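Long-range contact in chromosome partition protein Smc (Pyrococcus furiosus, PDB 3KTA), which forms, through its two terminal domains, an ABC-type ATPase, and is probably required for chromosome condensation and partitioning: residues B[67-79]-B[90-103]. Numbering follows the deposited sequence.
Sequences GGEKALTALAFVF and YLFDEIDAHLDDAN
L99 drives its CD2 methyl against the first two turns of helix 67-79, 3.7 Å from L72 CG and 3.5 Å from the carbonyl oxygen G68 O. G68 suits this turn: a beta-carbon there would collide with H98 O. L72 has CG anti to its carbonyl carbon (chi1 -73°), which sends CD1 to the amide of N103, 3.4 Å from OD1, an oxygen also hydrogen-bonded to R106, while CD2 faces both L99 methyls. With an alanine here, a gap is likely to open between L99 and N103, leaving L99 CD2 and the N103 amide without the methyls that pack on them. Farther along, L75 CD2 meets I95 CD1 at 3.7 Å, and F79 brings CZ to the edge of the F92 ring, planes at 61°. These buried, apolar residues seat the helix that begins in the ABC signature motif (SGGEK) against the Walker B strand 90-93, which it follows almost antiparallel, and the D-loop beyond it. E94, just past that strand, touches the bound bis(adenosine)-5'-pentaphosphate. Toward solvent the fit is looser: H98, a polar residue at home at the exposed end of the contact, reaches the helix start through two waters. One donates to G67 O and lies 3.3 Å from H98 ND1; the other accepts from G68 N and donates to H98 O, both at 2.9 Å.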
ATOM      1  N   GLY B  67      11.049  16.447  -3.953  1.00 22.33           N
ATOM      2  CA  GLY B  67      10.082  15.504  -3.427  1.00 22.86           C
ATOM      3  C   GLY B  67       9.543  14.628  -4.539  1.00 19.42           C
ATOM      4  O   GLY B  67       9.401  13.413  -4.376  1.00 21.58           O
ATOM      5  N   GLY B  68       9.241  15.250  -5.673  1.00 19.03           N
ATOM      6  CA  GLY B  68       8.726  14.532  -6.826  1.00 22.43           C
ATOM      7  C   GLY B  68       9.722  13.523  -7.370  1.00 20.72           C
ATOM      8  O   GLY B  68       9.366  12.392  -7.695  1.00 18.05           O
ATOM      9  N   GLU B  69      10.977  13.937  -7.480  1.00 18.08           N
ATOM     10  CA  GLU B  69      12.027  13.040  -7.951  1.00 19.58           C
ATOM     11  C   GLU B  69      12.186  11.832  -7.025  1.00 18.18           C
ATOM     12  O   GLU B  69      12.319  10.692  -7.493  1.00 15.98           O
ATOM     13  CB  GLU B  69      13.348  13.803  -8.105  1.00 23.13           C
ATOM     14  CG  GLU B  69      13.327  14.742  -9.302  1.00 23.47           C
ATOM     15  CD  GLU B  69      14.522  15.667  -9.368  0.91 27.38           C
ATOM     16  OE1 GLU B  69      15.151  15.919  -8.318  1.00 26.80           O
ATOM     17  OE2 GLU B  69      14.825  16.142 -10.482  0.60 27.97           O
ATOM     18  N   LYS B  70      12.167  12.072  -5.717  1.00 18.00           N
ATOM     19  CA  LYS B  70      12.250  10.975  -4.750  1.00 15.83           C
ATOM     20  C   LYS B  70      11.092   9.987  -4.900  1.00 15.98           C
ATOM     21  O   LYS B  70      11.303   8.751  -4.858  1.00 14.20           O
ATOM     22  CB  LYS B  70      12.285  11.515  -3.317  1.00 16.99           C
ATOM     23  CG  LYS B  70      13.573  12.235  -2.959  1.00 23.11           C
ATOM     24  CD  LYS B  70      13.416  12.922  -1.609  1.00 25.39           C
ATOM     25  CE  LYS B  70      14.613  13.792  -1.264  1.00 27.12           C
ATOM     26  NZ  LYS B  70      15.779  12.924  -1.001  1.00 32.22           N
ATOM     27  N   ALA B  71       9.882  10.521  -5.084  1.00 15.10           N
ATOM     28  CA  ALA B  71       8.678   9.693  -5.203  1.00 14.39           C
ATOM     29  C   ALA B  71       8.759   8.838  -6.446  1.00 14.02           C
ATOM     30  O   ALA B  71       8.483   7.647  -6.398  1.00 12.59           O
ATOM     31  CB  ALA B  71       7.422  10.554  -5.241  1.00 16.73           C
ATOM     32  N   LEU B  72       9.157   9.441  -7.558  1.00 13.29           N
ATOM     33  CA  LEU B  72       9.257   8.688  -8.807  1.00 16.04           C
ATOM     34  C   LEU B  72      10.305   7.594  -8.738  1.00 15.35           C
ATOM     35  O   LEU B  72      10.113   6.503  -9.259  1.00 15.00           O
ATOM     36  CB  LEU B  72       9.549   9.604  -9.984  1.00 17.05           C
ATOM     37  CG  LEU B  72       8.361  10.455 -10.410  1.00 21.81           C
ATOM     38  CD1 LEU B  72       8.740  11.360 -11.578  1.00 25.71           C
ATOM     39  CD2 LEU B  72       7.154   9.581 -10.761  1.00 18.45           C
ATOM     40  N   THR B  73      11.417   7.888  -8.077  1.00 14.14           N
ATOM     41  CA  THR B  73      12.475   6.908  -7.926  1.00 14.62           C
ATOM     42  C   THR B  73      11.990   5.720  -7.084  1.00 14.75           C
ATOM     43  O   THR B  73      12.213   4.558  -7.441  1.00 13.54           O
ATOM     44  CB  THR B  73      13.724   7.563  -7.288  1.00 16.85           C
ATOM     45  OG1 THR B  73      14.167   8.630  -8.137  1.00 16.50           O
ATOM     46  CG2 THR B  73      14.841   6.555  -7.153  1.00 18.71           C
ATOM     47  N   ALA B  74      11.326   6.029  -5.969  1.00 12.00           N
ATOM     48  CA  ALA B  74      10.750   5.026  -5.073  1.00 12.23           C
ATOM     49  C   ALA B  74       9.687   4.203  -5.794  1.00 12.13           C
ATOM     50  O   ALA B  74       9.630   2.985  -5.633  1.00 12.72           O
ATOM     51  CB  ALA B  74      10.146   5.692  -3.850  1.00 11.47           C
ATOM     52  N   LEU B  75       8.850   4.873  -6.578  1.00 13.07           N
ATOM     53  CA  LEU B  75       7.797   4.164  -7.306  1.00 12.71           C
ATOM     54  C   LEU B  75       8.371   3.209  -8.350  1.00 12.26           C
ATOM     55  O   LEU B  75       7.892   2.081  -8.521  1.00 12.31           O
ATOM     56  CB  LEU B  75       6.810   5.146  -7.931  1.00 12.68           C
ATOM     57  CG  LEU B  75       5.854   5.757  -6.910  1.00 12.44           C
ATOM     58  CD1 LEU B  75       5.150   6.976  -7.472  1.00 16.88           C
ATOM     59  CD2 LEU B  75       4.841   4.712  -6.438  1.00 15.29           C
ATOM     60  N   ALA B  76       9.412   3.648  -9.041  1.00 10.07           N
ATOM     61  CA  ALA B  76      10.051   2.785 -10.029  1.00 11.56           C
ATOM     62  C   ALA B  76      10.591   1.532  -9.357  1.00 12.07           C
ATOM     63  O   ALA B  76      10.535   0.450  -9.913  1.00 13.58           O
ATOM     64  CB  ALA B  76      11.168   3.532 -10.754  1.00 12.87           C
ATOM     65  N   PHE B  77      11.094   1.679  -8.133  1.00 12.34           N
ATOM     66  CA  PHE B  77      11.602   0.535  -7.397  1.00 13.24           C
ATOM     67  C   PHE B  77      10.490  -0.440  -6.988  1.00 13.47           C
ATOM     68  O   PHE B  77      10.608  -1.654  -7.175  1.00 12.26           O
ATOM     69  CB  PHE B  77      12.380   1.035  -6.169  1.00 12.48           C
ATOM     70  CG  PHE B  77      13.053  -0.047  -5.394  1.00 13.01           C
ATOM     71  CD1 PHE B  77      14.082  -0.789  -5.949  1.00 16.45           C
ATOM     72  CD2 PHE B  77      12.668  -0.311  -4.088  1.00 17.80           C
ATOM     73  CE1 PHE B  77      14.703  -1.787  -5.233  1.00 20.20           C
ATOM     74  CE2 PHE B  77      13.296  -1.313  -3.361  1.00 18.24           C
ATOM     75  CZ  PHE B  77      14.319  -2.045  -3.934  1.00 18.99           C
ATOM     76  N   VAL B  78       9.408   0.091  -6.441  1.00 11.56           N
ATOM     77  CA  VAL B  78       8.279  -0.738  -6.017  1.00 12.07           C
ATOM     78  C   VAL B  78       7.737  -1.523  -7.210  1.00 12.05           C
ATOM     79  O   VAL B  78       7.501  -2.742  -7.134  1.00 12.90           O
ATOM     80  CB  VAL B  78       7.149   0.124  -5.433  1.00 14.66           C
ATOM     81  CG1 VAL B  78       5.857  -0.723  -5.240  1.00 13.71           C
ATOM     82  CG2 VAL B  78       7.585   0.754  -4.121  1.00 14.23           C
ATOM     83  N   PHE B  79       7.544  -0.813  -8.314  1.00 12.46           N
ATOM     84  CA  PHE B  79       7.014  -1.451  -9.518  1.00 12.82           C
ATOM     85  C   PHE B  79       7.976  -2.421 -10.202  1.00 13.68           C
ATOM     86  O   PHE B  79       7.527  -3.358 -10.869  1.00 12.26           O
ATOM     87  CB  PHE B  79       6.422  -0.402 -10.463  1.00 12.44           C
ATOM     88  CG  PHE B  79       5.057   0.061 -10.031  1.00 14.78           C
ATOM     89  CD1 PHE B  79       3.928  -0.650 -10.420  1.00 15.58           C
ATOM     90  CD2 PHE B  79       4.902   1.127  -9.180  1.00 19.89           C
ATOM     91  CE1 PHE B  79       2.664  -0.269 -10.014  1.00 17.08           C
ATOM     92  CE2 PHE B  79       3.633   1.515  -8.755  1.00 19.45           C
ATOM     93  CZ  PHE B  79       2.512   0.809  -9.181  1.00 18.08           C
ATOM     94  N   TYR B  90      -1.498  -4.058  -3.249  1.00 12.56           N
ATOM     95  CA  TYR B  90      -0.714  -2.884  -2.875  1.00 11.27           C
ATOM     96  C   TYR B  90      -1.688  -1.880  -2.309  1.00 11.47           C
ATOM     97  O   TYR B  90      -2.804  -1.752  -2.816  1.00 11.77           O
ATOM     98  CB  TYR B  90       0.011  -2.286  -4.107  1.00 11.03           C
ATOM     99  CG  TYR B  90       1.061  -3.240  -4.598  1.00 10.93           C
ATOM    100  CD1 TYR B  90       0.712  -4.334  -5.378  1.00 12.91           C
ATOM    101  CD2 TYR B  90       2.399  -3.089  -4.231  1.00 10.74           C
ATOM    102  CE1 TYR B  90       1.658  -5.260  -5.777  1.00 13.39           C
ATOM    103  CE2 TYR B  90       3.359  -4.007  -4.642  1.00 11.20           C
ATOM    104  CZ  TYR B  90       2.983  -5.081  -5.411  1.00 12.85           C
ATOM    105  OH  TYR B  90       3.910  -6.007  -5.808  1.00 12.66           O
ATOM    106  N   LEU B  91      -1.274  -1.192  -1.251  1.00 10.71           N
ATOM    107  CA  LEU B  91      -2.074  -0.125  -0.663  1.00 10.16           C
ATOM    108  C   LEU B  91      -1.234   1.127  -0.716  1.00 12.66           C
ATOM    109  O   LEU B  91      -0.138   1.166  -0.165  1.00 14.69           O
ATOM    110  CB  LEU B  91      -2.437  -0.462   0.777  1.00 13.51           C
ATOM    111  CG  LEU B  91      -3.108   0.657   1.570  1.00 15.41           C
ATOM    112  CD1 LEU B  91      -4.479   0.997   1.016  1.00 17.11           C
ATOM    113  CD2 LEU B  91      -3.235   0.180   3.004  1.00 20.91           C
ATOM    114  N   PHE B  92      -1.717   2.124  -1.450  1.00 11.90           N
ATOM    115  CA  PHE B  92      -0.969   3.357  -1.655  1.00 11.68           C
ATOM    116  C   PHE B  92      -1.820   4.508  -1.131  1.00 13.21           C
ATOM    117  O   PHE B  92      -2.911   4.748  -1.637  1.00 14.68           O
ATOM    118  CB  PHE B  92      -0.754   3.622  -3.149  1.00 13.48           C
ATOM    119  CG  PHE B  92       0.191   2.677  -3.849  1.00 11.26           C
ATOM    120  CD1 PHE B  92       1.160   1.954  -3.162  1.00 13.33           C
ATOM    121  CD2 PHE B  92       0.132   2.570  -5.234  1.00 15.15           C
ATOM    122  CE1 PHE B  92       2.041   1.112  -3.852  1.00 14.01           C
ATOM    123  CE2 PHE B  92       0.996   1.735  -5.937  1.00 14.14           C
ATOM    124  CZ  PHE B  92       1.960   1.005  -5.250  1.00 15.80           C
ATOM    125  N   ASP B  93      -1.312   5.256  -0.157  1.00 13.41           N
ATOM    126  CA  ASP B  93      -2.053   6.392   0.413  1.00 13.65           C
ATOM    127  C   ASP B  93      -1.442   7.749   0.011  1.00 11.73           C
ATOM    128  O   ASP B  93      -0.415   8.156   0.548  1.00 12.64           O
ATOM    129  CB  ASP B  93      -2.054   6.259   1.933  1.00 11.51           C
ATOM    130  CG  ASP B  93      -3.055   7.181   2.612  1.00 13.74           C
ATOM    131  OD1 ASP B  93      -3.561   8.129   1.964  0.92 12.35           O
ATOM    132  OD2 ASP B  93      -3.344   6.930   3.800  1.00 15.33           O
ATOM    133  N   GLU B  94      -2.080   8.426  -0.944  1.00 12.95           N
ATOM    134  CA  GLU B  94      -1.635   9.730  -1.437  1.00 13.87           C
ATOM    135  C   GLU B  94      -0.153   9.745  -1.850  1.00 13.69           C
ATOM    136  O   GLU B  94       0.616  10.634  -1.483  1.00 15.87           O
ATOM    137  CB  GLU B  94      -2.022  10.855  -0.466  1.00 14.38           C
ATOM    138  CG  GLU B  94      -3.515  10.944  -0.268  1.00 15.13           C
ATOM    139  CD  GLU B  94      -3.954  12.179   0.480  1.00 15.27           C
ATOM    140  OE1 GLU B  94      -4.801  12.044   1.386  1.00 16.07           O
ATOM    141  OE2 GLU B  94      -3.476  13.302   0.150  1.00 19.36           O
ATOM    142  N   ILE B  95       0.211   8.764  -2.672  1.00 11.25           N
ATOM    143  CA  ILE B  95       1.586   8.599  -3.138  1.00 12.28           C
ATOM    144  C   ILE B  95       1.898   9.598  -4.234  1.00 15.84           C
ATOM    145  O   ILE B  95       3.047   9.723  -4.640  1.00 16.08           O
ATOM    146  CB  ILE B  95       1.876   7.172  -3.664  1.00 15.15           C
ATOM    147  CG1 ILE B  95       0.859   6.775  -4.752  1.00 15.84           C
ATOM    148  CG2 ILE B  95       1.900   6.168  -2.509  1.00 16.60           C
ATOM    149  CD1 ILE B  95       1.425   5.892  -5.840  1.00 20.24           C
ATOM    150  N   ASP B  96       0.862  10.292  -4.710  1.00 15.75           N
ATOM    151  CA  ASP B  96       1.006  11.243  -5.806  1.00 16.07           C
ATOM    152  C   ASP B  96       1.277  12.659  -5.333  1.00 18.78           C
ATOM    153  O   ASP B  96       1.379  13.588  -6.142  1.00 19.92           O
ATOM    154  CB  ASP B  96      -0.207  11.193  -6.759  1.00 15.85           C
ATOM    155  CG  ASP B  96      -1.538  10.942  -6.044  1.00 16.83           C
ATOM    156  OD1 ASP B  96      -1.623  11.071  -4.816  0.73 18.18           O
ATOM    157  OD2 ASP B  96      -2.524  10.651  -6.745  0.83 15.99           O
ATOM    158  N   ALA B  97       1.417  12.840  -4.024  1.00 18.21           N
ATOM    159  CA  ALA B  97       1.793  14.155  -3.506  1.00 19.23           C
ATOM    160  C   ALA B  97       3.106  14.640  -4.144  1.00 22.19           C
ATOM    161  O   ALA B  97       4.033  13.859  -4.376  1.00 21.70           O
ATOM    162  CB  ALA B  97       1.923  14.119  -1.986  1.00 22.32           C
ATOM    163  N   HIS B  98       3.170  15.930  -4.449  1.00 23.74           N
ATOM    164  CA  HIS B  98       4.400  16.533  -4.962  1.00 25.72           C
ATOM    165  C   HIS B  98       4.712  16.175  -6.417  1.00 23.04           C
ATOM    166  O   HIS B  98       5.775  16.526  -6.925  1.00 22.40           O
ATOM    167  CB  HIS B  98       5.592  16.186  -4.060  1.00 28.09           C
ATOM    168  CG  HIS B  98       5.278  16.286  -2.599  1.00 34.87           C
ATOM    169  ND1 HIS B  98       5.669  15.330  -1.683  1.00 37.12           N
ATOM    170  CD2 HIS B  98       4.579  17.213  -1.898  1.00 33.02           C
ATOM    171  CE1 HIS B  98       5.237  15.674  -0.481  1.00 30.90           C
ATOM    172  NE2 HIS B  98       4.569  16.809  -0.586  1.00 33.90           N
ATOM    173  N   LEU B  99       3.787  15.495  -7.088  1.00 17.97           N
ATOM    174  CA  LEU B  99       3.973  15.184  -8.503  1.00 17.22           C
ATOM    175  C   LEU B  99       2.993  15.971  -9.348  1.00 16.27           C
ATOM    176  O   LEU B  99       1.831  16.136  -8.970  1.00 16.33           O
ATOM    177  CB  LEU B  99       3.766  13.691  -8.777  1.00 17.65           C
ATOM    178  CG  LEU B  99       4.770  12.711  -8.173  1.00 19.54           C
ATOM    179  CD1 LEU B  99       4.266  11.283  -8.344  1.00 19.23           C
ATOM    180  CD2 LEU B  99       6.119  12.881  -8.823  1.00 21.98           C
ATOM    181  N   ASP B 100       3.454  16.462 -10.495  1.00 16.18           N
ATOM    182  CA  ASP B 100       2.552  17.195 -11.371  1.00 18.94           C
ATOM    183  C   ASP B 100       1.642  16.231 -12.142  1.00 16.26           C
ATOM    184  O   ASP B 100       1.811  15.010 -12.069  1.00 16.14           O
ATOM    185  CB  ASP B 100       3.319  18.177 -12.283  1.00 20.27           C
ATOM    186  CG  ASP B 100       4.168  17.492 -13.352  0.86 21.32           C
ATOM    187  OD1 ASP B 100       4.139  16.255 -13.498  0.94 18.22           O
ATOM    188  OD2 ASP B 100       4.876  18.226 -14.081  0.90 25.50           O
ATOM    189  N   ASP B 101       0.654  16.758 -12.852  1.00 16.60           N
ATOM    190  CA  ASP B 101      -0.284  15.881 -13.553  1.00 15.97           C
ATOM    191  C   ASP B 101       0.384  14.936 -14.552  1.00 15.46           C
ATOM    192  O   ASP B 101      -0.031  13.788 -14.694  1.00 15.68           O
ATOM    193  CB  ASP B 101      -1.362  16.692 -14.274  1.00 16.25           C
ATOM    194  CG  ASP B 101      -2.465  17.179 -13.343  0.80 21.57           C
ATOM    195  OD1 ASP B 101      -2.399  16.954 -12.114  1.00 19.35           O
ATOM    196  OD2 ASP B 101      -3.420  17.796 -13.865  0.87 21.42           O
ATOM    197  N   ALA B 102       1.408  15.412 -15.259  1.00 14.78           N
ATOM    198  CA  ALA B 102       2.061  14.598 -16.267  1.00 16.45           C
ATOM    199  C   ALA B 102       2.637  13.341 -15.637  1.00 14.83           C
ATOM    200  O   ALA B 102       2.492  12.247 -16.161  1.00 15.19           O
ATOM    201  CB  ALA B 102       3.170  15.380 -16.957  1.00 18.88           C
ATOM    202  N   ASN B 103       3.296  13.523 -14.503  1.00 15.70           N
ATOM    203  CA  ASN B 103       3.889  12.398 -13.801  1.00 13.77           C
ATOM    204  C   ASN B 103       2.874  11.489 -13.118  1.00 13.58           C
ATOM    205  O   ASN B 103       3.020  10.256 -13.142  1.00 13.84           O
ATOM    206  CB  ASN B 103       4.924  12.907 -12.804  1.00 14.70           C
ATOM    207  CG  ASN B 103       6.219  13.301 -13.483  1.00 18.09           C
ATOM    208  OD1 ASN B 103       6.854  12.478 -14.134  1.00 19.67           O
ATOM    209  ND2 ASN B 103       6.605  14.567 -13.350  1.00 24.26           N
TER
HETATM  210  O   HOH W   1       7.374  12.632  -2.440  1.00 31.94           O
HETATM  211  O   HOH W   2       8.338  17.861  -6.515  1.00 30.87           O